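Local coordinates for RabGDI protein (Plasmodium falciparum 3D7, PDB 3P1W) that probably binds GDP-loaded Rab GTPases as a GDP-dissociation inhibitor, taking part in the cycling of Rab proteins in vesicle transport, at residues 122-127 with 341-346; 117-122 with 243-248. All coordinates share one frame; numbering follows the deposited sequence.

Contact 1: residues 122-127 with 341-346; sequences GSYVYQ and NQTNSC
Strand 117-129 runs parallel to strand 346-350 in the mixed sheet of this Rab GDI, and where that pairing begins, the loop leading into the second strand folds against Tyr-124 and Gly-122. Asn-341, in that loop, reaches the far end of the tyrosine: its ND2 gives a hydrogen bond to Tyr-124 OH at 2.6 Å, almost straight at 174°. The hydroxyl lies in the plane of the amide, while ND2 comes in at the edge of the ring, and the ring and amide planes are nearly coplanar, 26° apart. Tyr-124 gets there because its CG is anti to the carbonyl carbon (chi1 -67°), which leans the ring back obliquely toward Gly-122, its far end carried out to Asn-341. Cys-346 approaches the ring obliquely, CB 4.1 Å from Tyr-124 CE2 and SG 5.4 Å from the ring centroid, a sulfur-aromatic contact. Thr-343 adds its methyl group, CG2 lying 4.0 Å from Tyr-124 OH, while its OG1 bonds to Thr-340 O within the loop. Beside Gly-122 the two backbones draw together. Gly-122 N gives a weak, bent hydrogen bond to Ser-345 O at 3.3 Å, and Cys-346 CA approaches Gly-122 O at 3.2 Å as a CA-H...O contact. The regular bonding follows with Gln-347, which pairs with the backbones of both Gly-122 and Tyr-124. The Asn-341 amide thus gives one short, nearly straight bond to the oxygen of a buried tyrosine, which fixes where that oxygen sits and satisfies one of its acceptor sites.

Contact 2: residues 117-122 with 243-248; sequences WLVVEG and FGKSPF
Val-120 meets the loop through both of its backbone polar groups. Its N-H gives a straight hydrogen bond to Phe-248 O (2.9 Å, 173°), and its O accepts from Ser-246 OG at 2.6 Å, the hydroxyl tilted 26° from the carbonyl plane. That same OG accepts from Phe-248 N at 3.2 Å, closing an ST turn, so one serine oxygen ties the loop to itself and to the neighbouring strand. A chi1 of 83°, with OG between backbone N and carbonyl carbon, lets it serve both. Beside these bonds Val-119 pushes CG2 against Phe-243 CB at 3.4 Å, and its CG1 meets Lys-245 CD, the two side chains crossing at about a right angle. Lys-245 then runs alongside Glu-121, Glu-121 CG against Lys-245 CD, yet Glu-121 OE2 and Lys-245 NZ stay 5.4 Å apart; the carboxylate bonds instead to Asn-344 N. A water donates to Glu-121 O and Lys-245 O, bridging the two backbones.

Farther out, Pro-247 and Phe-248 pack on Tyr-236 of helix 226-243, while Leu-118 continues the backbone pairing with Tyr-250. Taken together this is a helix-to-strand connection: Gly-244, the first residue to leave helical angles, has positive phi where the chain departs from helix 226-243, and the chain turns through Ser-246 into strand 248-251, antiparallel to strand 117-129.

Both contacts use strand 117-129 and share Gly-122, with centres about 11 Å apart. Contact 2 takes up the start of the strand, where it pairs antiparallel with strand 248-251; contact 1 lies farther along, where the strand pairs in parallel with strand 346-350. Glu-121 joins them directly: its OE1 lies 2.9 Å from Asn-344 N and its N lies 3.0 Å from Ser-345 OG, both probable hydrogen bonds. Ser-123 of contact 1 also packs on Ser-246 of contact 2, Ser-123 OG to Ser-246 CB 3.3 Å. Strand 117-129 thus brings the turn after helix 226-243 and the 341-346 loop together in one sheet.

Contact 1: residues 122-127 with 341-346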
# COMPACT_ATOMS: atom_id res chain seq x y z
N GLY A 122 15.76 2.42 2.04
CA GLY A 122 16.07 1.03 2.29
C GLY A 122 14.90 0.11 2.49
O GLY A 122 13.81 0.54 2.84
N SER A 123 15.16 -1.16 2.23
CA SER A 123 14.18 -2.22 2.37
C SER A 123 14.78 -3.27 3.29
O SER A 123 15.90 -3.73 3.02
CB SER A 123 13.92 -2.87 1.01
OG SER A 123 13.75 -1.90 -0.01
N TYR A 124 14.05 -3.62 4.34
CA TYR A 124 14.51 -4.52 5.39
C TYR A 124 13.49 -5.63 5.58
O TYR A 124 12.26 -5.44 5.33
CB TYR A 124 14.73 -3.78 6.73
CG TYR A 124 15.88 -2.81 6.63
CD1 TYR A 124 17.14 -3.16 7.09
CD2 TYR A 124 15.72 -1.57 6.00
CE1 TYR A 124 18.22 -2.29 6.95
CE2 TYR A 124 16.81 -0.69 5.84
CZ TYR A 124 18.05 -1.06 6.30
OH TYR A 124 19.14 -0.21 6.18
N VAL A 125 13.98 -6.75 6.10
CA VAL A 125 13.14 -7.87 6.46
C VAL A 125 13.55 -8.39 7.85
O VAL A 125 14.73 -8.36 8.21
CB VAL A 125 13.19 -8.97 5.40
CG1 VAL A 125 14.63 -9.56 5.25
CG2 VAL A 125 12.13 -10.07 5.68
N TYR A 126 12.57 -8.86 8.61
CA TYR A 126 12.82 -9.39 9.97
C TYR A 126 13.15 -10.88 9.91
O TYR A 126 12.42 -11.67 9.32
CB TYR A 126 11.56 -9.16 10.78
CG TYR A 126 11.61 -9.39 12.26
CD1 TYR A 126 11.46 -8.33 13.13
CD2 TYR A 126 11.67 -10.67 12.79
CE1 TYR A 126 11.42 -8.52 14.48
CE2 TYR A 126 11.62 -10.87 14.15
CZ TYR A 126 11.50 -9.77 14.98
OH TYR A 126 11.46 -9.94 16.33
N GLN A 127 14.29 -11.24 10.52
CA GLN A 127 14.68 -12.61 10.71
C GLN A 127 15.53 -12.61 12.01
O GLN A 127 16.64 -12.09 12.05
CB GLN A 127 15.51 -13.15 9.53
CG GLN A 127 15.82 -14.65 9.66
CD GLN A 127 17.09 -15.10 8.95
OE1 GLN A 127 18.11 -15.38 9.59
NE2 GLN A 127 17.03 -15.19 7.63
N ASN A 341 20.73 1.49 9.23
CA ASN A 341 21.80 2.23 8.58
C ASN A 341 21.52 3.73 8.53
O ASN A 341 21.89 4.42 7.58
CB ASN A 341 22.03 1.61 7.19
CG ASN A 341 22.47 0.15 7.29
OD1 ASN A 341 23.63 -0.13 7.65
ND2 ASN A 341 21.56 -0.78 7.03
N GLN A 342 20.84 4.23 9.56
CA GLN A 342 20.48 5.64 9.68
C GLN A 342 19.69 6.15 8.48
O GLN A 342 19.75 7.34 8.14
CB GLN A 342 21.74 6.52 9.93
CG GLN A 342 22.48 6.23 11.25
CD GLN A 342 21.60 6.50 12.48
OE1 GLN A 342 21.11 5.56 13.12
NE2 GLN A 342 21.41 7.78 12.81
N THR A 343 18.92 5.26 7.85
CA THR A 343 18.12 5.66 6.68
C THR A 343 17.05 6.69 7.03
O THR A 343 16.50 6.69 8.14
CB THR A 343 17.45 4.46 5.98
OG1 THR A 343 16.79 3.62 6.96
CG2 THR A 343 18.51 3.66 5.19
N ASN A 344 16.78 7.58 6.09
CA ASN A 344 15.79 8.66 6.27
C ASN A 344 14.39 8.23 5.84
O ASN A 344 13.40 8.92 6.09
CB ASN A 344 16.22 9.91 5.52
CG ASN A 344 17.41 10.58 6.15
OD1 ASN A 344 17.48 10.71 7.37
ND2 ASN A 344 18.37 11.00 5.34
N SER A 345 14.34 7.10 5.14
CA SER A 345 13.11 6.43 4.84
C SER A 345 13.41 4.93 4.67
O SER A 345 14.48 4.54 4.16
CB SER A 345 12.46 7.02 3.60
OG SER A 345 13.38 7.03 2.51
N CYS A 346 12.51 4.09 5.14
CA CYS A 346 12.68 2.66 4.94
C CYS A 346 11.37 1.91 5.15
O CYS A 346 10.40 2.47 5.66
CB CYS A 346 13.81 2.07 5.83
SG CYS A 346 13.51 2.06 7.58

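Contact 2: residues 117-122 with 243-248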
# COMPACT_ATOMS: atom_id res chain seq x y z
N TRP A 117 8.92 12.67 -6.85
CA TRP A 117 9.11 11.32 -6.31
C TRP A 117 10.50 11.18 -5.74
O TRP A 117 11.49 11.59 -6.37
CB TRP A 117 8.92 10.29 -7.43
CG TRP A 117 7.54 10.31 -7.93
CD1 TRP A 117 7.06 10.99 -9.03
CD2 TRP A 117 6.41 9.67 -7.33
NE1 TRP A 117 5.70 10.78 -9.15
CE2 TRP A 117 5.28 9.98 -8.13
CE3 TRP A 117 6.25 8.85 -6.20
CZ2 TRP A 117 4.01 9.49 -7.83
CZ3 TRP A 117 4.99 8.37 -5.92
CH2 TRP A 117 3.89 8.70 -6.72
N LEU A 118 10.59 10.60 -4.55
CA LEU A 118 11.88 10.33 -3.95
C LEU A 118 11.94 8.87 -3.53
O LEU A 118 10.95 8.31 -3.02
CB LEU A 118 12.10 11.25 -2.75
CG LEU A 118 12.17 12.73 -3.14
CD1 LEU A 118 11.87 13.65 -1.96
CD2 LEU A 118 13.56 13.01 -3.73
N VAL A 119 13.09 8.25 -3.75
CA VAL A 119 13.27 6.83 -3.44
C VAL A 119 13.25 6.61 -1.95
O VAL A 119 13.73 7.44 -1.16
CB VAL A 119 14.60 6.27 -4.07
CG1 VAL A 119 15.83 6.84 -3.36
CG2 VAL A 119 14.64 4.75 -4.03
N VAL A 120 12.67 5.49 -1.55
CA VAL A 120 12.75 5.03 -0.19
C VAL A 120 14.13 4.44 0.00
O VAL A 120 14.57 3.63 -0.79
CB VAL A 120 11.65 3.99 0.09
CG1 VAL A 120 11.83 3.33 1.45
CG2 VAL A 120 10.26 4.69 0.01
N GLU A 121 14.81 4.86 1.06
CA GLU A 121 16.26 4.63 1.14
C GLU A 121 16.66 3.20 1.46
O GLU A 121 17.79 2.81 1.18
CB GLU A 121 16.92 5.61 2.11
CG GLU A 121 16.89 7.04 1.60
CD GLU A 121 17.76 7.99 2.40
OE1 GLU A 121 18.17 7.68 3.54
OE2 GLU A 121 18.04 9.09 1.88
N GLY A 122 15.76 2.42 2.04
CA GLY A 122 16.07 1.03 2.29
C GLY A 122 14.90 0.11 2.49
O GLY A 122 13.81 0.54 2.84
N PHE A 243 16.36 3.90 -9.16
CA PHE A 243 16.95 4.74 -8.12
C PHE A 243 18.02 4.04 -7.26
O PHE A 243 18.56 4.65 -6.34
CB PHE A 243 15.85 5.27 -7.19
CG PHE A 243 14.75 6.04 -7.90
CD1 PHE A 243 14.76 7.43 -7.92
CD2 PHE A 243 13.72 5.38 -8.55
CE1 PHE A 243 13.74 8.15 -8.58
CE2 PHE A 243 12.72 6.08 -9.21
CZ PHE A 243 12.72 7.46 -9.21
N GLY A 244 18.31 2.77 -7.51
CA GLY A 244 19.37 2.06 -6.76
C GLY A 244 19.12 1.63 -5.31
O GLY A 244 19.37 0.46 -4.95
N LYS A 245 18.68 2.57 -4.47
CA LYS A 245 18.63 2.35 -3.05
C LYS A 245 17.57 1.29 -2.68
O LYS A 245 17.79 0.48 -1.79
CB LYS A 245 18.32 3.67 -2.32
CG LYS A 245 19.38 4.80 -2.59
CD LYS A 245 19.31 5.86 -1.48
CE LYS A 245 20.50 6.84 -1.54
NZ LYS A 245 20.42 7.64 -2.75
N SER A 246 16.42 1.36 -3.33
CA SER A 246 15.35 0.37 -3.15
C SER A 246 14.45 0.41 -4.38
O SER A 246 14.58 1.32 -5.21
CB SER A 246 14.55 0.68 -1.88
OG SER A 246 13.55 1.67 -2.11
N PRO A 247 13.52 -0.56 -4.51
CA PRO A 247 12.58 -0.50 -5.63
C PRO A 247 11.29 0.29 -5.32
O PRO A 247 10.33 0.19 -6.07
CB PRO A 247 12.25 -1.98 -5.89
CG PRO A 247 12.38 -2.61 -4.56
CD PRO A 247 13.39 -1.81 -3.76
N PHE A 248 11.28 1.06 -4.24
CA PHE A 248 10.08 1.80 -3.81
C PHE A 248 10.29 3.30 -3.83
O PHE A 248 11.39 3.79 -3.50
CB PHE A 248 9.64 1.38 -2.39
CG PHE A 248 9.31 -0.06 -2.27
CD1 PHE A 248 8.06 -0.54 -2.63
CD2 PHE A 248 10.27 -0.96 -1.82
CE1 PHE A 248 7.79 -1.91 -2.55
CE2 PHE A 248 9.99 -2.32 -1.73
CZ PHE A 248 8.75 -2.79 -2.08
O HOH W 1 19.49 0.93 0.65